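Tubulin binding cofactor C (Leishmania major, PDB 5AJ8) probably helps fold tubulin as one of the tubulin-binding cofactors, of which this chain is the C-terminal domain. Local coordinates at residues C62-L67 against C79-I84; F93-C98 against Q134-V139. The protein carries 1 engineered substitution. One frame throughout, in Å; residues are numbered along the deposited sequence.

Interaction 1 (C62-L67 against C79-I84); sequences CHQLRL and CASTPI
Leu-65 lays its branch CD2 across Pro-83 CB at 4.1 Å. The two side chains meet at a slant. With CG opposite the backbone N (chi1 179°), the Leu-65 branches point into the buried interior, where they also meet Met-75 and Val-77. Further along, Arg-66 and Ile-84 pair on the other face of the sheet. Ile-84 CG2 sits over one face of the Arg-66 guanidinium, toward its rim, with NE at 4.1 Å. The charged end reaches past it to a salt bridge with Glu-86.

The backbones run parallel and bond in two separate ladders. In the first, Ala-80 N donates to Cys-62 O at 3.1 Å. In the second, Ile-84 N donates to Leu-65 O at 3.0 Å, and Leu-67 N donates to Ile-84 O at 2.9 Å. The last two bonds are close to straight, the first of them 171° at the hydrogen. The register slips by one residue between the ladders, and the chain at Ser-81 and Thr-82 bows out.

Ser-81 and a water bridge this gap. Ser-81 OG, held between the backbone N and the carbonyl carbon (chi1 53°), donates to His-63 O at 2.8 Å on a carbonyl lone pair. Water 1 accepts from Leu-65 N at 3.0 Å and donates to both Ser-81 OG and Thr-82 O. The water thus takes the N-H of Leu-65, where segment 79-84 offers no direct backbone acceptor.

On its far side, segment 62-67 bonds to strand 47-51. Parallel neighbours in successive turns, with apolar side chains such as Leu-65 and Leu-67 piled inward and Arg-66 and Ile-84 on the other face, are characteristic of the parallel beta-helix of the TBCC family.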
loop_
_atom_site.group_PDB
_atom_site.type_symbol
_atom_site.label_atom_id
_atom_site.label_comp_id
_atom_site.label_asym_id
_atom_site.label_seq_id
_atom_site.Cartn_x
_atom_site.Cartn_y
_atom_site.Cartn_z
ATOM N N CYS A 62 6.623 -0.616 -0.719
ATOM C CA CYS A 62 7.300 0.488 -1.381
ATOM C C CYS A 62 8.443 1.052 -0.551
ATOM O O CYS A 62 8.604 0.698 0.614
ATOM C CB CYS A 62 6.295 1.588 -1.726
ATOM S SG CYS A 62 5.356 2.202 -0.306
ATOM N N HIS A 63 9.275 1.884 -1.169
ATOM C CA HIS A 63 10.364 2.584 -0.471
ATOM C C HIS A 63 9.887 3.800 0.327
ATOM O O HIS A 63 10.332 4.042 1.487
ATOM C CB HIS A 63 11.394 3.059 -1.482
ATOM C CG HIS A 63 12.122 1.967 -2.150
ATOM N ND1 HIS A 63 13.225 2.192 -2.948
ATOM C CD2 HIS A 63 11.909 0.632 -2.163
ATOM C CE1 HIS A 63 13.648 1.041 -3.436
ATOM N NE2 HIS A 63 12.867 0.081 -2.972
ATOM N N GLN A 64 8.990 4.577 -0.299
ATOM C CA GLN A 64 8.304 5.693 0.350
ATOM C C GLN A 64 6.813 5.637 0.052
ATOM O O GLN A 64 6.427 5.224 -1.035
ATOM C CB GLN A 64 8.867 7.021 -0.117
ATOM C CG GLN A 64 10.348 7.210 0.162
ATOM C CD GLN A 64 11.231 6.783 -0.987
ATOM O OE1 GLN A 64 10.771 6.590 -2.097
ATOM N NE2 GLN A 64 12.498 6.582 -0.705
ATOM N N LEU A 65 5.993 6.032 1.024
ATOM C CA LEU A 65 4.551 6.050 0.885
ATOM C C LEU A 65 4.026 7.413 1.313
ATOM O O LEU A 65 4.320 7.873 2.407
ATOM C CB LEU A 65 3.883 4.958 1.719
ATOM C CG LEU A 65 2.348 4.871 1.681
ATOM C CD1 LEU A 65 1.818 4.719 0.274
ATOM C CD2 LEU A 65 1.828 3.724 2.540
ATOM N N ARG A 66 3.296 8.076 0.428
ATOM C CA ARG A 66 2.661 9.342 0.785
ATOM C C ARG A 66 1.190 9.370 0.379
ATOM O O ARG A 66 0.827 9.001 -0.732
ATOM C CB ARG A 66 3.414 10.524 0.180
ATOM C CG ARG A 66 2.793 11.869 0.554
ATOM C CD ARG A 66 3.826 12.978 0.656
ATOM N NE ARG A 66 3.256 14.269 1.076
ATOM C CZ ARG A 66 3.990 15.319 1.448
ATOM N NH1 ARG A 66 5.324 15.245 1.493
ATOM N NH2 ARG A 66 3.408 16.456 1.764
ATOM N N LEU A 67 0.354 9.829 1.286
ATOM C CA LEU A 67 -1.082 9.946 1.022
ATOM C C LEU A 67 -1.573 11.380 1.264
ATOM O O LEU A 67 -1.220 12.009 2.259
ATOM C CB LEU A 67 -1.875 8.965 1.873
ATOM C CG LEU A 67 -1.615 7.482 1.577
ATOM C CD1 LEU A 67 -0.743 6.887 2.657
ATOM C CD2 LEU A 67 -2.918 6.719 1.510
ATOM N N CYS A 79 6.858 -0.684 4.180
ATOM C CA CYS A 79 7.540 0.500 3.695
ATOM C C CYS A 79 8.933 0.618 4.267
ATOM O O CYS A 79 9.111 0.424 5.447
ATOM C CB CYS A 79 6.754 1.746 4.101
ATOM S SG CYS A 79 7.254 3.205 3.152
ATOM N N ALA A 80 9.895 1.005 3.433
ATOM C CA ALA A 80 11.272 1.218 3.872
ATOM C C ALA A 80 11.383 2.446 4.748
ATOM O O ALA A 80 12.352 2.590 5.443
ATOM C CB ALA A 80 12.211 1.361 2.691
ATOM N N SER A 81 10.400 3.350 4.681
ATOM C CA SER A 81 10.413 4.540 5.531
ATOM C C SER A 81 9.040 4.767 6.191
ATOM O O SER A 81 8.079 4.070 5.894
ATOM C CB SER A 81 10.893 5.771 4.735
ATOM O OG SER A 81 10.154 5.970 3.524
ATOM N N THR A 82 8.954 5.729 7.094
ATOM C CA THR A 82 7.674 6.070 7.706
ATOM C C THR A 82 6.664 6.686 6.686
ATOM O O THR A 82 6.960 7.657 6.038
ATOM C CB THR A 82 7.923 7.009 8.901
ATOM O OG1 THR A 82 8.663 6.286 9.888
ATOM C CG2 THR A 82 6.620 7.481 9.503
ATOM N N PRO A 83 5.488 6.078 6.518
ATOM C CA PRO A 83 4.458 6.693 5.669
ATOM C C PRO A 83 4.104 8.100 6.118
ATOM O O PRO A 83 4.098 8.378 7.330
ATOM C CB PRO A 83 3.263 5.744 5.835
ATOM C CG PRO A 83 3.882 4.417 6.163
ATOM C CD PRO A 83 5.079 4.750 7.003
ATOM N N ILE A 84 3.879 8.994 5.157
ATOM C CA ILE A 84 3.486 10.381 5.424
ATOM C C ILE A 84 2.029 10.559 4.996
ATOM O O ILE A 84 1.662 10.182 3.881
ATOM C CB ILE A 84 4.378 11.390 4.650
ATOM C CG1 ILE A 84 5.840 11.283 5.106
ATOM C CG2 ILE A 84 3.895 12.812 4.868
ATOM C CD1 ILE A 84 6.828 12.133 4.326
HETATM O O HOH W 1 7.577 7.018 3.334
#

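Interaction 2 (F93-C98 against Q134-V139); sequences FGPYRC and QNYVKV
Tyr-136 lies flat on the backbone of Gly-94 and Pro-95. Its CB starts 3.5 Å from Gly-94 O. Then CD2 comes to 3.4 Å from Gly-94 C, and CE2 passes near Pro-95 N, which lies over the ring centre. CE1 meets Pro-95 CB at 3.6 Å, a CH-pi contact over the same face. At the tip, OH accepts a hydrogen bond from Gln-134 NE2 at 3.2 Å. The opposite face of the ring is covered by Val-137 CG1, and Phe-93 O lies at the ring edge. With CG between the backbone N and the carbonyl carbon (chi1 74°), the ring is directed onto this backbone.

Gln-134 also ties down Arg-97. Arg-97 NH1 donates to Gln-134 OE1 at 3.2 Å in a nearly straight bond, 172° at the hydrogen. The acceptor lies in the guanidinium plane, at its edge, and the amide and guanidinium planes are nearly coplanar. Pro-95 CB covers one guanidinium face. NH1 also forms a salt bridge with Glu-133, so the group is gripped by the residue before Gln-134 too.

At the other end, Val-139 CG2 stands over the middle of the Phe-93 ring, 3.6 Å from its centroid and 9° off the normal. Trp-153 touches both residues. Phe-93 and Gly-94 belong to strand 91-95, which lies between strands 73-79 and 153-155.

This is packing of a 3-10 turn, which leads from helix 129-132 toward strand 140-141, against a strand of the parallel beta-helix.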
loop_
_atom_site.group_PDB
_atom_site.type_symbol
_atom_site.label_atom_id
_atom_site.label_comp_id
_atom_site.label_asym_id
_atom_site.label_seq_id
_atom_site.Cartn_x
_atom_site.Cartn_y
_atom_site.Cartn_z
ATOM N N PHE A 93 -3.852 1.425 9.650
ATOM C CA PHE A 93 -2.647 0.767 9.120
ATOM C C PHE A 93 -2.408 -0.628 9.643
ATOM O O PHE A 93 -2.501 -0.902 10.829
ATOM C CB PHE A 93 -1.406 1.618 9.386
ATOM C CG PHE A 93 -1.342 2.849 8.536
ATOM C CD1 PHE A 93 -2.085 3.952 8.854
ATOM C CD2 PHE A 93 -0.535 2.881 7.410
ATOM C CE1 PHE A 93 -2.031 5.085 8.071
ATOM C CE2 PHE A 93 -0.486 3.991 6.603
ATOM C CZ PHE A 93 -1.238 5.101 6.931
ATOM N N GLY A 94 -2.066 -1.498 8.713
ATOM C CA GLY A 94 -1.760 -2.885 8.984
ATOM C C GLY A 94 -0.560 -3.307 8.151
ATOM O O GLY A 94 -0.012 -2.508 7.370
ATOM N N PRO A 95 -0.130 -4.559 8.329
ATOM C CA PRO A 95 0.987 -5.130 7.592
ATOM C C PRO A 95 0.609 -5.762 6.239
ATOM O O PRO A 95 -0.483 -6.352 6.076
ATOM C CB PRO A 95 1.470 -6.212 8.543
ATOM C CG PRO A 95 0.195 -6.749 9.126
ATOM C CD PRO A 95 -0.660 -5.507 9.333
ATOM N N TYR A 96 1.548 -5.665 5.307
ATOM C CA TYR A 96 1.417 -6.178 3.928
ATOM C C TYR A 96 1.199 -7.701 3.885
ATOM O O TYR A 96 0.578 -8.239 2.952
ATOM C CB TYR A 96 2.697 -5.801 3.179
ATOM C CG TYR A 96 2.771 -6.040 1.694
ATOM C CD1 TYR A 96 1.874 -5.433 0.817
ATOM C CD2 TYR A 96 3.776 -6.831 1.159
ATOM C CE1 TYR A 96 1.975 -5.603 -0.544
ATOM C CE2 TYR A 96 3.888 -7.011 -0.203
ATOM C CZ TYR A 96 2.985 -6.396 -1.052
ATOM O OH TYR A 96 3.101 -6.566 -2.406
ATOM N N ARG A 97 1.713 -8.383 4.893
ATOM C CA ARG A 97 1.551 -9.817 5.005
ATOM C C ARG A 97 0.056 -10.265 5.044
ATOM O O ARG A 97 -0.234 -11.420 4.777
ATOM C CB ARG A 97 2.332 -10.361 6.214
ATOM C CG ARG A 97 1.823 -9.883 7.555
ATOM C CD ARG A 97 2.649 -10.428 8.714
ATOM N NE ARG A 97 2.202 -9.834 9.973
ATOM C CZ ARG A 97 2.821 -8.855 10.644
ATOM N NH1 ARG A 97 3.977 -8.336 10.220
ATOM N NH2 ARG A 97 2.288 -8.396 11.785
ATOM N N CYS A 98 -0.872 -9.346 5.360
ATOM C CA CYS A 98 -2.307 -9.648 5.248
ATOM C C CYS A 98 -2.734 -9.976 3.821
ATOM O O CYS A 98 -3.793 -10.563 3.627
ATOM C CB CYS A 98 -3.169 -8.483 5.779
ATOM S SG CYS A 98 -2.903 -8.229 7.548
ATOM N N GLN A 134 7.883 -3.472 10.257
ATOM C CA GLN A 134 7.048 -2.825 11.270
ATOM C C GLN A 134 6.948 -1.297 11.144
ATOM O O GLN A 134 6.417 -0.654 12.029
ATOM C CB GLN A 134 7.491 -3.266 12.690
ATOM C CG GLN A 134 7.333 -4.798 12.922
ATOM C CD GLN A 134 5.888 -5.314 12.705
ATOM O OE1 GLN A 134 5.619 -6.211 11.880
ATOM N NE2 GLN A 134 4.949 -4.723 13.438
ATOM N N ASN A 135 7.407 -0.721 10.034
ATOM C CA ASN A 135 7.233 0.717 9.806
ATOM C C ASN A 135 5.775 1.157 9.682
ATOM O O ASN A 135 5.465 2.320 9.899
ATOM C CB ASN A 135 8.018 1.186 8.577
ATOM C CG ASN A 135 9.522 1.254 8.832
ATOM O OD1 ASN A 135 9.967 1.275 9.982
ATOM N ND2 ASN A 135 10.302 1.296 7.768
ATOM N N TYR A 136 4.876 0.233 9.388
ATOM C CA TYR A 136 3.456 0.590 9.296
ATOM C C TYR A 136 2.825 1.068 10.621
ATOM O O TYR A 136 1.768 1.674 10.592
ATOM C CB TYR A 136 2.636 -0.572 8.715
ATOM C CG TYR A 136 2.439 -1.696 9.663
ATOM C CD1 TYR A 136 3.359 -2.727 9.731
ATOM C CD2 TYR A 136 1.338 -1.751 10.499
ATOM C CE1 TYR A 136 3.199 -3.764 10.607
ATOM C CE2 TYR A 136 1.181 -2.806 11.384
ATOM C CZ TYR A 136 2.121 -3.804 11.416
ATOM O OH TYR A 136 1.989 -4.848 12.283
ATOM N N VAL A 137 3.421 0.757 11.774
ATOM C CA VAL A 137 2.838 1.186 13.051
ATOM C C VAL A 137 3.184 2.645 13.358
ATOM O O VAL A 137 2.631 3.206 14.255
ATOM C CB VAL A 137 3.208 0.290 14.268
ATOM C CG1 VAL A 137 2.888 -1.174 13.984
ATOM C CG2 VAL A 137 4.669 0.466 14.680
ATOM N N LYS A 138 4.100 3.246 12.604
ATOM C CA LYS A 138 4.441 4.640 12.809
ATOM C C LYS A 138 4.097 5.424 11.536
ATOM O O LYS A 138 4.483 5.046 10.448
ATOM C CB LYS A 138 5.893 4.821 13.240
ATOM C CG LYS A 138 6.305 6.287 13.359
ATOM C CD LYS A 138 7.485 6.481 14.298
ATOM C CE LYS A 138 7.516 7.874 14.919
ATOM N NZ LYS A 138 8.465 8.818 14.256
ATOM N N VAL A 139 3.295 6.467 11.687
ATOM C CA VAL A 139 2.814 7.253 10.551
ATOM C C VAL A 139 3.112 8.704 10.853
ATOM O O VAL A 139 3.036 9.130 12.004
ATOM C CB VAL A 139 1.304 7.018 10.307
ATOM C CG1 VAL A 139 0.742 7.994 9.284
ATOM C CG2 VAL A 139 1.065 5.571 9.874
#

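Overall arrangement
Interactions 1 and 2 follow one another along the chain, and their centres are about 10 Å apart. They touch through segment 134-139, whose 3-10 turn and following loop lie against the loop of 79-84. Asn-135 ND2 probably donates a hydrogen bond to Cys-79 O at 2.8 Å. Lys-138 O packs on Thr-82 CG2 at 3.4 Å and on Pro-83 CD at 3.5 Å. Segment 134-139 therefore meets both the loop of interaction 1 and strand 91-95 of interaction 2. Strand 73-79, which Leu-65 of interaction 1 also touches, joins them as well: Phe-93 touches its Met-75 and Tyr-136 touches its Val-77.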